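Local atomic coordinates of particle-associated lyase (Acinetobacter bacteriophage AP22, PDB entry 4Y9V), a protein that is a phage tailspike that binds the capsular polysaccharide of Acinetobacter baumannii and probably degrades it as a lyase. Residues 348-353 with 365-370; 391-396 with 424-429; 528-533 with 612-617; 587-592 with 601-606. All blocks are in the same frame, centred on the assembly; numbering follows the deposited sequence.

Contact 1 of 4, residues 348-353 with 365-370; sequences CTTNYA and CDIYER
Cys348 opens the pairing with its carbonyl, which takes the N-H of Asp366 in its own plane, while its N points at Cys365 SG over a long 3.6 Å. Thr349 comes next: in the conformer described, OG1 and Asp366 OD1 share a water, and that OD1 also makes a salt bridge to Arg342 of the second subunit. The Thr349 methyl CG2, anti to the backbone N, sits at the edge of the Tyr368 ring, 3.6 Å from CE2. Thr350 bonds both ways through its backbone, its N to Asp366 O (3.0 Å) and its O to Tyr368 N (2.9 Å, nearly straight at 173°). Asn351 pairs with Tyr368, its amide turned off to His326. At Tyr352 the N reaches Tyr368 O at 2.8 Å, and the ring lies flat against Arg370: CD stands over the face, 3.7 Å from the centroid, and Tyr352 OH lies over the guanidinium centre, the two planes only 6° apart. Arg370 NE is bonded to Gln373 O, and Trp402 adds a cation-pi contact. The two strands run parallel (10°) as successive rungs of the beta-helix, between strands 323-327 and 391-394.

Contact 2 of 4, residues 391-396 with 424-429; sequences NTYYTK and GCINGV
The ring of Tyr393 has the carbonyl oxygen Cys425 O at its edge, close to the ring plane and 3.5 Å from CD1, while Ile426 CG1 approaches CD1 obliquely. Tyr393 OH receives an N-H of Asn391 ND2 at 3.1 Å, almost exactly in the amide plane, and Asn391 OD1 turns to Cys365 N. The Tyr394 ring and the Asn427 amide run side by side with planes 12° apart, ND2 lying 3.7 Å from Tyr394 CE1. That ring also meets Tyr368 of the neighbouring strand 366-368, which fits the aligned side-chain ladders of a parallel beta-helix, here with strand axes almost exactly parallel. Two carbonyls are doubly held. Asn427 N and ND2 reach Tyr393 O from opposite faces of its plane, ND2 at 3.2 Å and 43° out of that plane. Asn427 O takes the backbone N of Thr395 and its hydroxyl OG1, the latter at 2.7 Å; chi1 of 76° sets OG1 between the backbone N and the carbonyl carbon, turned toward the partner strand. Beyond the last rung pair, one water donates to Thr395 OG1 and another to Thr395 O, each accepting weakly from Val429 N. Gly428, in a backbone conformation open to glycine, brings its CA to 3.5 Å from Thr395 OG1.

Contact 3 of 4, residues 528-533 with 612-617; sequences VSVTSA and KTFNLY
Strands 518-531 and 613-623 pair antiparallel within the C-terminal Ig-like domain, and the ends of both meet here. Val528 and Val530 each form a hydrogen-bonded pair, with Leu616 and Phe614 respectively; Val530 N to Phe614 O spans 2.9 Å at 171°. Between and beyond them, Ser529 with Asn615 and Thr531 with Thr613 are non-hydrogen-bonded pairs whose side chains share the other face.

The two faces differ in chemistry. On the Val530 side, CG2 stands over one face of the Phe614 ring, displaced toward the rim near CE1, 3.9 Å from the centroid and 27° off the normal. Phe614 reaches this position with CG set between its backbone N and carbonyl carbon (chi1 57°), which brings the ring back over the neighbouring strand. Val530 CG1 packs 4.0 Å from Leu616 CD1, the two side chains crossing at about a right angle. This layer faces strands 538-545 and 597-604, as the apolar filling of a beta-sandwich would, and Phe574 meets the Phe614 ring edge-to-face.

The opposite face is polar and more exposed: Thr531 OG1 and Thr613 OG1 are hydrogen-bonded at 2.8 Å, and Ser529 OG touches Thr613 CG2 at 3.4 Å. At the end of the ladder Ser532 and Lys612 join twice, Ser532 N giving to Lys612 O and Lys612 N giving to Ser532 OG at 2.9 Å. The ammonium of Lys612 turns elsewhere, to Phe573 O.

Contact 4 of 4, residues 587-592 with 601-606; sequences TPVNSL and AILWNK. Unlike the reference sequence in segment 601-606: Ile602 (reference Val).
Leu603 O is gripped by two donors: Thr587 N at 3.1 Å, tilted 28° from the carbonyl plane, and a water at 3.2 Å. The same water accepts from Thr587 OG1 at 2.6 Å, bridging side chain and carbonyl; that hydroxyl is also bonded to Thr585 of the third subunit. Leu603 N returns a bond to Thr587 O, in the carbonyl plane, completing one hydrogen-bonded pair. Two residues on, Val589 and Ala601 make the second pair, with both N-to-O distances 2.9 Å.

Side chains on the Val589 face interlock. CG1 of Val589 meets Leu603 CD1 at 3.8 Å, the two side chains crossing at about a right angle, while its CG2, set between the backbone N and carbonyl carbon, turns to the small Ala601 CB. Ser591 CB adds a contact to the same methyl, while its OG bonds Arg599 O. Val560 of the third subunit packs against Val589, placing this face at the trimer interface.

On the other face Pro588 pairs with Ile602, which differs from the reference sequence. The second bend of the Ile602 side chain (chi2 -49°) folds CD1 back to lie 3.7 Å from Pro588 CA, and its CG2 lies over the centre of one face of the Trp604 ring. Strand axes at 131° show a strongly twisted beta hairpin, the antiparallel unit from which Ig-like sandwiches are built.

The four contacts come in two groups along an elongated trimeric spike. Contacts 1 and 2 lie in series in the pectin lyase-like region, centres 10 Å apart; strands 366-368 and 391-394 are neighbours, and Cys365 O meets Thr392 N at 2.8 Å, continuing one ladder of parallel rungs. Contacts 3 and 4 belong to the C-terminal Ig-like domain, centres 12 Å apart, contact 4 falling in sequence between the segments of contact 3. Phe614 and Leu616 of contact 3 pack on the Ile602 side of contact 4. About 41 Å separates the centres of contacts 2 and 3; different families and a change from parallel to antiparallel pairing distinguish the regions, linked by strand 518-531, and both touch other subunits.

Contact 1 of 4, residues 348-353 with 365-370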
loop_
_atom_site.group_PDB
_atom_site.type_symbol
_atom_site.label_atom_id
_atom_site.label_comp_id
_atom_site.label_asym_id
_atom_site.label_seq_id
_atom_site.Cartn_x
_atom_site.Cartn_y
_atom_site.Cartn_z
ATOM N N CYS A 348 -2.684 5.385 8.136
ATOM C CA CYS A 348 -3.289 5.790 9.402
ATOM C C CYS A 348 -2.737 7.141 9.837
ATOM O O CYS A 348 -1.693 7.591 9.358
ATOM C CB CYS A 348 -3.017 4.759 10.493
ATOM S SG CYS A 348 -3.768 3.135 10.216
ATOM N N THR A 349 -3.443 7.760 10.770
ATOM C CA THR A 349 -2.999 8.982 11.415
ATOM C C THR A 349 -2.900 8.701 12.915
ATOM O O THR A 349 -3.803 8.081 13.489
ATOM C CB THR A 349 -3.989 10.120 11.148
ATOM O OG1 THR A 349 -3.945 10.396 9.733
ATOM C CG2 THR A 349 -3.620 11.393 11.897
ATOM N N THR A 350 -1.817 9.188 13.528
ATOM C CA THR A 350 -1.613 9.013 14.966
ATOM C C THR A 350 -0.801 10.179 15.480
ATOM O O THR A 350 0.052 10.735 14.789
ATOM C CB THR A 350 -0.909 7.671 15.262
ATOM O OG1 THR A 350 -0.697 7.553 16.677
ATOM C CG2 THR A 350 0.363 7.457 14.497
ATOM N N ASN A 351 -1.033 10.525 16.752
ATOM C CA ASN A 351 -0.046 11.300 17.522
ATOM C C ASN A 351 0.887 10.286 18.187
ATOM O O ASN A 351 0.430 9.463 18.988
ATOM C CB ASN A 351 -0.679 12.227 18.550
ATOM C CG ASN A 351 -1.569 11.554 19.577
ATOM O OD1 ASN A 351 -2.585 10.950 19.213
ATOM N ND2 ASN A 351 -1.224 11.664 20.831
ATOM N N TYR A 352 2.165 10.349 17.803
ATOM C CA TYR A 352 3.218 9.475 18.315
ATOM C C TYR A 352 2.976 8.030 17.860
ATOM O O TYR A 352 1.971 7.685 17.261
ATOM C CB TYR A 352 3.393 9.627 19.829
ATOM C CG TYR A 352 4.709 9.253 20.455
ATOM C CD1 TYR A 352 5.910 9.785 19.989
ATOM C CD2 TYR A 352 4.775 8.450 21.585
ATOM C CE1 TYR A 352 7.134 9.514 20.604
ATOM C CE2 TYR A 352 5.965 8.212 22.233
ATOM C CZ TYR A 352 7.136 8.743 21.758
ATOM O OH TYR A 352 8.299 8.510 22.461
ATOM N N ALA A 353 3.940 7.161 18.158
ATOM C CA ALA A 353 3.860 5.775 17.683
ATOM C C ALA A 353 4.836 4.934 18.487
ATOM O O ALA A 353 5.984 5.344 18.665
ATOM C CB ALA A 353 4.214 5.696 16.201
ATOM N N CYS A 365 1.665 6.786 6.705
ATOM C CA CYS A 365 0.962 7.344 7.855
ATOM C C CYS A 365 1.305 8.824 8.056
ATOM O O CYS A 365 2.406 9.254 7.726
ATOM C CB CYS A 365 1.337 6.618 9.157
ATOM S SG CYS A 365 0.690 4.915 9.286
ATOM N N ASP A 366 0.370 9.529 8.673
ATOM C CA ASP A 366 0.571 10.871 9.195
ATOM C C ASP A 366 0.876 10.711 10.681
ATOM O O ASP A 366 0.006 10.237 11.421
ATOM C CB ASP A 366 -0.684 11.739 9.028
ATOM C CG ASP A 366 -0.915 12.250 7.630
ATOM O OD1 ASP A 366 -1.965 12.873 7.426
ATOM O OD2 ASP A 366 -0.005 12.059 6.799
ATOM N N ILE A 367 2.094 11.067 11.085
ATOM C CA ILE A 367 2.547 10.836 12.451
ATOM C C ILE A 367 2.945 12.175 13.061
ATOM O O ILE A 367 3.894 12.819 12.628
ATOM C CB ILE A 367 3.720 9.842 12.532
ATOM C CG1 ILE A 367 3.392 8.528 11.793
ATOM C CG2 ILE A 367 4.071 9.596 13.998
ATOM C CD1 ILE A 367 4.523 7.560 11.715
ATOM N N TYR A 368 2.179 12.576 14.092
ATOM C CA TYR A 368 2.436 13.810 14.806
ATOM C C TYR A 368 3.426 13.588 15.955
ATOM O O TYR A 368 3.338 12.622 16.709
ATOM C CB TYR A 368 1.159 14.428 15.387
ATOM C CG TYR A 368 0.176 14.848 14.329
ATOM C CD1 TYR A 368 0.238 16.039 13.646
ATOM C CD2 TYR A 368 -0.853 13.987 14.045
ATOM C CE1 TYR A 368 -0.697 16.398 12.650
ATOM C CE2 TYR A 368 -1.787 14.292 13.088
ATOM C CZ TYR A 368 -1.692 15.484 12.400
ATOM O OH TYR A 368 -2.653 15.793 11.460
ATOM N N GLU A 369 4.330 14.534 16.118
ATOM C CA GLU A 369 5.290 14.482 17.198
ATOM C C GLU A 369 4.579 14.597 18.536
ATOM O O GLU A 369 3.657 15.414 18.690
ATOM C CB GLU A 369 6.273 15.651 17.036
ATOM C CG GLU A 369 7.502 15.499 17.917
ATOM C CD GLU A 369 8.453 16.676 17.940
ATOM O OE1 GLU A 369 8.082 17.780 17.515
ATOM O OE2 GLU A 369 9.557 16.452 18.470
ATOM N N ARG A 370 5.022 13.842 19.539
ATOM C CA ARG A 370 4.524 14.051 20.900
ATOM C C ARG A 370 5.085 15.357 21.472
ATOM O O ARG A 370 6.134 15.877 21.036
ATOM C CB ARG A 370 4.854 12.872 21.817
ATOM C CG ARG A 370 6.349 12.693 22.138
ATOM C CD ARG A 370 6.561 11.824 23.345
ATOM N NE ARG A 370 7.997 11.752 23.617
ATOM C CZ ARG A 370 8.551 11.102 24.631
ATOM N NH1 ARG A 370 7.786 10.470 25.516
ATOM N NH2 ARG A 370 9.854 11.067 24.759
HETATM O O HOH W 1 -4.318 12.942 9.012
#

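Contact 2 of 4, residues 391-396 with 424-429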
loop_
_atom_site.group_PDB
_atom_site.type_symbol
_atom_site.label_atom_id
_atom_site.label_comp_id
_atom_site.label_asym_id
_atom_site.label_seq_id
_atom_site.Cartn_x
_atom_site.Cartn_y
_atom_site.Cartn_z
ATOM N N ASN A 391 6.058 7.713 5.204
ATOM C CA ASN A 391 5.235 8.455 6.155
ATOM C C ASN A 391 5.462 9.964 6.004
ATOM O O ASN A 391 6.489 10.403 5.492
ATOM C CB ASN A 391 5.562 8.038 7.592
ATOM C CG ASN A 391 5.323 6.567 7.823
ATOM O OD1 ASN A 391 4.262 6.012 7.508
ATOM N ND2 ASN A 391 6.333 5.896 8.392
ATOM N N THR A 392 4.498 10.717 6.541
ATOM C CA THR A 392 4.618 12.161 6.707
ATOM C C THR A 392 4.685 12.429 8.217
ATOM O O THR A 392 3.815 11.982 8.956
ATOM C CB THR A 392 3.455 12.893 6.062
ATOM O OG1 THR A 392 3.452 12.568 4.669
ATOM C CG2 THR A 392 3.610 14.382 6.219
ATOM N N TYR A 393 5.720 13.137 8.625
ATOM C CA TYR A 393 5.981 13.408 10.037
ATOM C C TYR A 393 5.793 14.891 10.280
ATOM O O TYR A 393 6.315 15.718 9.521
ATOM C CB TYR A 393 7.424 13.015 10.416
ATOM C CG TYR A 393 7.811 11.609 10.008
ATOM C CD1 TYR A 393 8.262 11.346 8.722
ATOM C CD2 TYR A 393 7.743 10.535 10.909
ATOM C CE1 TYR A 393 8.639 10.072 8.317
ATOM C CE2 TYR A 393 8.104 9.259 10.516
ATOM C CZ TYR A 393 8.552 9.028 9.220
ATOM O OH TYR A 393 8.853 7.728 8.847
ATOM N N TYR A 394 5.063 15.231 11.335
ATOM C CA TYR A 394 4.806 16.653 11.669
ATOM C C TYR A 394 5.463 16.943 12.982
ATOM O O TYR A 394 5.008 16.413 14.015
ATOM C CB TYR A 394 3.295 16.875 11.727
ATOM C CG TYR A 394 2.591 16.760 10.400
ATOM C CD1 TYR A 394 2.705 17.816 9.507
ATOM C CD2 TYR A 394 1.890 15.647 9.979
ATOM C CE1 TYR A 394 2.092 17.776 8.256
ATOM C CE2 TYR A 394 1.297 15.601 8.732
ATOM C CZ TYR A 394 1.398 16.674 7.875
ATOM O OH TYR A 394 0.813 16.609 6.624
ATOM N N THR A 395 6.522 17.730 13.023
ATOM C CA THR A 395 7.293 18.034 14.208
ATOM C C THR A 395 7.328 19.522 14.471
ATOM O O THR A 395 7.131 20.347 13.580
ATOM C CB THR A 395 8.749 17.495 14.157
ATOM O OG1 THR A 395 9.553 18.323 13.292
ATOM C CG2 THR A 395 8.798 16.055 13.707
ATOM N N LYS A 396 7.619 19.845 15.743
ATOM C CA LYS A 396 7.756 21.228 16.187
ATOM C C LYS A 396 8.844 21.421 17.246
ATOM O O LYS A 396 9.195 22.578 17.456
ATOM C CB LYS A 396 6.424 21.796 16.643
ATOM C CG LYS A 396 5.825 21.091 17.838
ATOM C CD LYS A 396 4.689 21.991 18.360
ATOM C CE LYS A 396 3.862 21.271 19.376
ATOM N NZ LYS A 396 4.683 20.775 20.512
ATOM N N GLY A 424 9.291 9.437 2.251
ATOM C CA GLY A 424 8.411 10.214 3.077
ATOM C C GLY A 424 8.843 11.672 3.167
ATOM O O GLY A 424 9.698 12.155 2.413
ATOM N N CYS A 425 8.188 12.381 4.095
ATOM C CA CYS A 425 8.284 13.825 4.220
ATOM C C CYS A 425 8.363 14.185 5.708
ATOM O O CYS A 425 7.421 13.924 6.451
ATOM C CB CYS A 425 7.064 14.458 3.571
ATOM S SG CYS A 425 7.077 16.249 3.688
ATOM N N ILE A 426 9.478 14.787 6.114
ATOM C CA ILE A 426 9.705 15.154 7.484
ATOM C C ILE A 426 9.562 16.683 7.578
ATOM O O ILE A 426 10.351 17.414 6.986
ATOM C CB ILE A 426 11.106 14.709 7.973
ATOM C CG1 ILE A 426 11.331 13.205 7.770
ATOM C CG2 ILE A 426 11.293 15.126 9.426
ATOM C CD1 ILE A 426 12.768 12.785 7.864
ATOM N N ASN A 427 8.543 17.132 8.309
ATOM C CA ASN A 427 8.211 18.530 8.433
ATOM C C ASN A 427 8.599 19.074 9.793
ATOM O O ASN A 427 8.356 18.424 10.820
ATOM C CB ASN A 427 6.693 18.743 8.313
ATOM C CG ASN A 427 6.175 18.390 6.979
ATOM O OD1 ASN A 427 6.362 19.131 6.018
ATOM N ND2 ASN A 427 5.480 17.313 6.859
ATOM N N GLY A 428 9.155 20.282 9.824
ATOM C CA GLY A 428 9.339 21.021 11.034
ATOM C C GLY A 428 10.502 21.968 10.969
ATOM O O GLY A 428 11.082 22.193 9.910
ATOM N N VAL A 429 10.863 22.518 12.110
ATOM C CA VAL A 429 11.998 23.447 12.213
ATOM C C VAL A 429 13.302 22.748 12.517
ATOM O O VAL A 429 14.380 23.269 12.132
ATOM C CB VAL A 429 11.696 24.556 13.235
ATOM C CG1 VAL A 429 10.603 25.466 12.685
ATOM C CG2 VAL A 429 11.451 24.034 14.626
HETATM O O HOH W 2 10.905 20.514 14.481
HETATM O O HOH W 3 7.800 23.077 13.186
#

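Contact 3 of 4, residues 528-533 with 612-617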
loop_
_atom_site.group_PDB
_atom_site.type_symbol
_atom_site.label_atom_id
_atom_site.label_comp_id
_atom_site.label_asym_id
_atom_site.label_seq_id
_atom_site.Cartn_x
_atom_site.Cartn_y
_atom_site.Cartn_z
ATOM N N VAL A 528 33.648 24.042 -9.761
ATOM C CA VAL A 528 34.179 25.350 -9.355
ATOM C C VAL A 528 35.086 25.848 -10.459
ATOM O O VAL A 528 36.017 25.176 -10.888
ATOM C CB VAL A 528 34.913 25.236 -8.003
ATOM C CG1 VAL A 528 35.999 24.149 -7.973
ATOM C CG2 VAL A 528 35.432 26.567 -7.564
ATOM N N SER A 529 34.828 27.093 -10.891
ATOM C CA SER A 529 35.725 27.753 -11.850
ATOM C C SER A 529 36.957 28.255 -11.100
ATOM O O SER A 529 36.826 28.830 -9.994
ATOM C CB SER A 529 35.013 28.931 -12.510
ATOM O OG SER A 529 35.939 29.725 -13.248
ATOM N N VAL A 530 38.111 28.057 -11.680
ATOM C CA VAL A 530 39.382 28.575 -11.158
ATOM C C VAL A 530 40.073 29.345 -12.279
ATOM O O VAL A 530 39.844 29.108 -13.469
ATOM C CB VAL A 530 40.293 27.480 -10.595
ATOM C CG1 VAL A 530 39.638 26.814 -9.394
ATOM C CG2 VAL A 530 40.696 26.474 -11.644
ATOM N N THR A 531 40.939 30.250 -11.860
ATOM C CA THR A 531 41.783 31.010 -12.806
ATOM C C THR A 531 43.216 30.891 -12.333
ATOM O O THR A 531 43.552 31.233 -11.194
ATOM C CB THR A 531 41.335 32.472 -12.865
ATOM O OG1 THR A 531 39.978 32.536 -13.368
ATOM C CG2 THR A 531 42.224 33.271 -13.805
ATOM N N SER A 532 44.079 30.361 -13.183
ATOM C CA SER A 532 45.489 30.283 -12.856
ATOM C C SER A 532 46.104 31.683 -12.859
ATOM O O SER A 532 45.607 32.609 -13.451
ATOM C CB SER A 532 46.219 29.338 -13.788
ATOM O OG SER A 532 46.150 29.863 -15.102
ATOM N N ALA A 533 47.214 31.790 -12.096
ATOM C CA ALA A 533 47.962 33.036 -12.042
ATOM C C ALA A 533 49.389 32.777 -12.500
ATOM O O ALA A 533 49.933 31.658 -12.399
ATOM C CB ALA A 533 48.004 33.545 -10.612
ATOM N N LYS A 612 44.654 31.304 -17.188
ATOM C CA LYS A 612 43.559 30.622 -17.852
ATOM C C LYS A 612 42.427 30.335 -16.858
ATOM O O LYS A 612 42.710 29.938 -15.736
ATOM C CB LYS A 612 43.987 29.262 -18.436
ATOM C CG LYS A 612 44.959 29.332 -19.585
ATOM C CD LYS A 612 44.363 29.726 -20.872
ATOM C CE LYS A 612 45.331 30.438 -21.807
ATOM N NZ LYS A 612 44.898 30.161 -23.201
ATOM N N THR A 613 41.185 30.496 -17.323
ATOM C CA THR A 613 39.999 30.199 -16.522
ATOM C C THR A 613 39.372 28.908 -17.021
ATOM O O THR A 613 39.162 28.729 -18.247
ATOM C CB THR A 613 38.989 31.372 -16.594
ATOM O OG1 THR A 613 39.615 32.556 -16.107
ATOM C CG2 THR A 613 37.738 31.079 -15.806
ATOM N N PHE A 614 39.070 27.988 -16.098
ATOM C CA PHE A 614 38.556 26.667 -16.465
ATOM C C PHE A 614 37.861 26.072 -15.258
ATOM O O PHE A 614 37.885 26.643 -14.168
ATOM C CB PHE A 614 39.677 25.791 -17.045
ATOM C CG PHE A 614 40.856 25.636 -16.071
ATOM C CD1 PHE A 614 40.862 24.617 -15.153
ATOM C CD2 PHE A 614 41.907 26.523 -16.124
ATOM C CE1 PHE A 614 41.926 24.503 -14.261
ATOM C CE2 PHE A 614 42.966 26.408 -15.243
ATOM C CZ PHE A 614 42.972 25.389 -14.311
ATOM N N ASN A 615 37.251 24.913 -15.451
ATOM C CA ASN A 615 36.518 24.244 -14.372
ATOM C C ASN A 615 37.299 23.109 -13.734
ATOM O O ASN A 615 37.975 22.322 -14.410
ATOM C CB ASN A 615 35.221 23.668 -14.926
ATOM C CG ASN A 615 34.157 24.722 -15.148
ATOM O OD1 ASN A 615 34.055 25.682 -14.390
ATOM N ND2 ASN A 615 33.353 24.491 -16.191
ATOM N N LEU A 616 37.101 22.989 -12.427
ATOM C CA LEU A 616 37.401 21.790 -11.674
ATOM C C LEU A 616 36.065 21.190 -11.213
ATOM O O LEU A 616 35.168 21.894 -10.799
ATOM C CB LEU A 616 38.324 22.050 -10.483
ATOM C CG LEU A 616 39.736 22.406 -10.878
ATOM C CD1 LEU A 616 40.536 22.933 -9.727
ATOM C CD2 LEU A 616 40.440 21.108 -11.373
ATOM N N TYR A 617 35.989 19.872 -11.288
ATOM C CA TYR A 617 34.817 19.111 -10.896
ATOM C C TYR A 617 35.209 18.153 -9.795
ATOM O O TYR A 617 36.345 17.663 -9.744
ATOM C CB TYR A 617 34.259 18.328 -12.074
ATOM C CG TYR A 617 33.861 19.185 -13.232
ATOM C CD1 TYR A 617 32.611 19.780 -13.261
ATOM C CD2 TYR A 617 34.712 19.407 -14.318
ATOM C CE1 TYR A 617 32.207 20.573 -14.329
ATOM C CE2 TYR A 617 34.312 20.178 -15.394
ATOM C CZ TYR A 617 33.051 20.747 -15.421
ATOM O OH TYR A 617 32.697 21.476 -16.516
#

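Contact 4 of 4, residues 587-592 with 601-606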
loop_
_atom_site.group_PDB
_atom_site.type_symbol
_atom_site.label_atom_id
_atom_site.label_comp_id
_atom_site.label_asym_id
_atom_site.label_seq_id
_atom_site.Cartn_x
_atom_site.Cartn_y
_atom_site.Cartn_z
ATOM N N THR A 587 47.294 18.523 -14.253
ATOM C CA THR A 587 47.023 17.261 -13.558
ATOM C C THR A 587 46.004 17.496 -12.447
ATOM O O THR A 587 46.282 18.266 -11.517
ATOM C CB THR A 587 48.320 16.700 -12.956
ATOM O OG1 THR A 587 49.255 16.384 -13.994
ATOM C CG2 THR A 587 48.027 15.423 -12.154
ATOM N N PRO A 588 44.839 16.855 -12.508
ATOM C CA PRO A 588 43.816 17.102 -11.491
ATOM C C PRO A 588 44.081 16.264 -10.236
ATOM O O PRO A 588 44.423 15.082 -10.360
ATOM C CB PRO A 588 42.519 16.646 -12.188
ATOM C CG PRO A 588 42.982 15.500 -13.099
ATOM C CD PRO A 588 44.378 15.926 -13.564
ATOM N N VAL A 589 43.877 16.864 -9.076
ATOM C CA VAL A 589 44.058 16.201 -7.801
ATOM C C VAL A 589 43.043 16.694 -6.799
ATOM O O VAL A 589 42.507 17.801 -6.925
ATOM C CB VAL A 589 45.482 16.426 -7.201
ATOM C CG1 VAL A 589 46.562 16.016 -8.203
ATOM C CG2 VAL A 589 45.688 17.887 -6.773
ATOM N N ASN A 590 42.817 15.907 -5.733
ATOM C CA ASN A 590 42.157 16.441 -4.547
ATOM C C ASN A 590 43.239 16.805 -3.524
ATOM O O ASN A 590 43.964 15.950 -3.016
ATOM C CB ASN A 590 41.146 15.480 -3.920
ATOM C CG ASN A 590 40.423 16.224 -2.816
ATOM O OD1 ASN A 590 39.968 17.349 -3.012
ATOM N ND2 ASN A 590 40.323 15.582 -1.653
ATOM N N SER A 591 43.366 18.110 -3.254
ATOM C CA SER A 591 44.456 18.588 -2.414
ATOM C C SER A 591 44.218 18.459 -0.916
ATOM O O SER A 591 45.223 18.503 -0.169
ATOM C CB SER A 591 44.815 20.040 -2.797
ATOM O OG SER A 591 43.853 20.982 -2.371
ATOM N N LEU A 592 42.986 18.298 -0.474
ATOM C CA LEU A 592 42.662 18.225 0.958
ATOM C C LEU A 592 41.349 17.441 1.032
ATOM O O LEU A 592 40.467 17.685 0.213
ATOM C CB LEU A 592 42.470 19.614 1.572
ATOM C CG LEU A 592 42.069 19.583 3.052
ATOM C CD1 LEU A 592 42.796 20.679 3.813
ATOM C CD2 LEU A 592 40.567 19.701 3.193
ATOM N N ALA A 601 42.187 20.717 -7.145
ATOM C CA ALA A 601 43.312 21.534 -7.611
ATOM C C ALA A 601 43.889 20.929 -8.872
ATOM O O ALA A 601 43.658 19.769 -9.194
ATOM C CB ALA A 601 44.379 21.614 -6.509
ATOM N N ILE A 602 44.718 21.739 -9.540
ATOM C CA ILE A 602 45.605 21.292 -10.591
ATOM C C ILE A 602 47.041 21.427 -10.118
ATOM O O ILE A 602 47.423 22.460 -9.549
ATOM C CB ILE A 602 45.444 22.233 -11.856
ATOM C CG1 ILE A 602 44.090 22.056 -12.468
ATOM C CG2 ILE A 602 46.571 21.993 -12.851
ATOM C CD1 ILE A 602 43.899 20.600 -12.610
ATOM N N LEU A 603 47.833 20.399 -10.403
ATOM C CA LEU A 603 49.296 20.452 -10.284
ATOM C C LEU A 603 49.854 20.605 -11.712
ATOM O O LEU A 603 49.541 19.796 -12.595
ATOM C CB LEU A 603 49.854 19.223 -9.620
ATOM C CG LEU A 603 49.389 18.979 -8.176
ATOM C CD1 LEU A 603 49.945 17.693 -7.642
ATOM C CD2 LEU A 603 49.766 20.109 -7.259
ATOM N N TRP A 604 50.653 21.630 -11.927
ATOM C CA TRP A 604 51.216 21.916 -13.237
ATOM C C TRP A 604 52.560 21.223 -13.421
ATOM O O TRP A 604 53.393 21.233 -12.485
ATOM C CB TRP A 604 51.411 23.443 -13.425
ATOM C CG TRP A 604 50.132 24.200 -13.324
ATOM C CD1 TRP A 604 49.728 24.987 -12.290
ATOM C CD2 TRP A 604 49.078 24.238 -14.312
ATOM N NE1 TRP A 604 48.474 25.519 -12.553
ATOM C CE2 TRP A 604 48.065 25.065 -13.774
ATOM C CE3 TRP A 604 48.890 23.652 -15.546
ATOM C CZ2 TRP A 604 46.867 25.317 -14.467
ATOM C CZ3 TRP A 604 47.709 23.889 -16.251
ATOM C CH2 TRP A 604 46.719 24.723 -15.685
ATOM N N ASN A 605 52.829 20.720 -14.597
ATOM C CA ASN A 605 54.170 20.221 -14.920
ATOM C C ASN A 605 55.135 21.314 -15.328
ATOM O O ASN A 605 56.339 21.073 -15.333
ATOM C CB ASN A 605 54.114 19.097 -15.975
ATOM C CG ASN A 605 53.497 19.541 -17.288
ATOM O OD1 ASN A 605 52.613 20.396 -17.335
ATOM N ND2 ASN A 605 53.956 18.917 -18.373
ATOM N N LYS A 606 54.697 22.498 -15.667
ATOM C CA LYS A 606 55.640 23.625 -15.801
ATOM C C LYS A 606 54.767 24.832 -15.452
ATOM O O LYS A 606 53.591 24.963 -15.815
ATOM C CB LYS A 606 56.366 23.705 -17.133
ATOM C CG LYS A 606 55.462 23.911 -18.303
ATOM C CD LYS A 606 56.206 24.511 -19.468
ATOM C CE LYS A 606 55.659 24.331 -20.842
ATOM N NZ LYS A 606 56.594 24.777 -21.939
HETATM O O HOH W 4 50.627 18.275 -15.197
#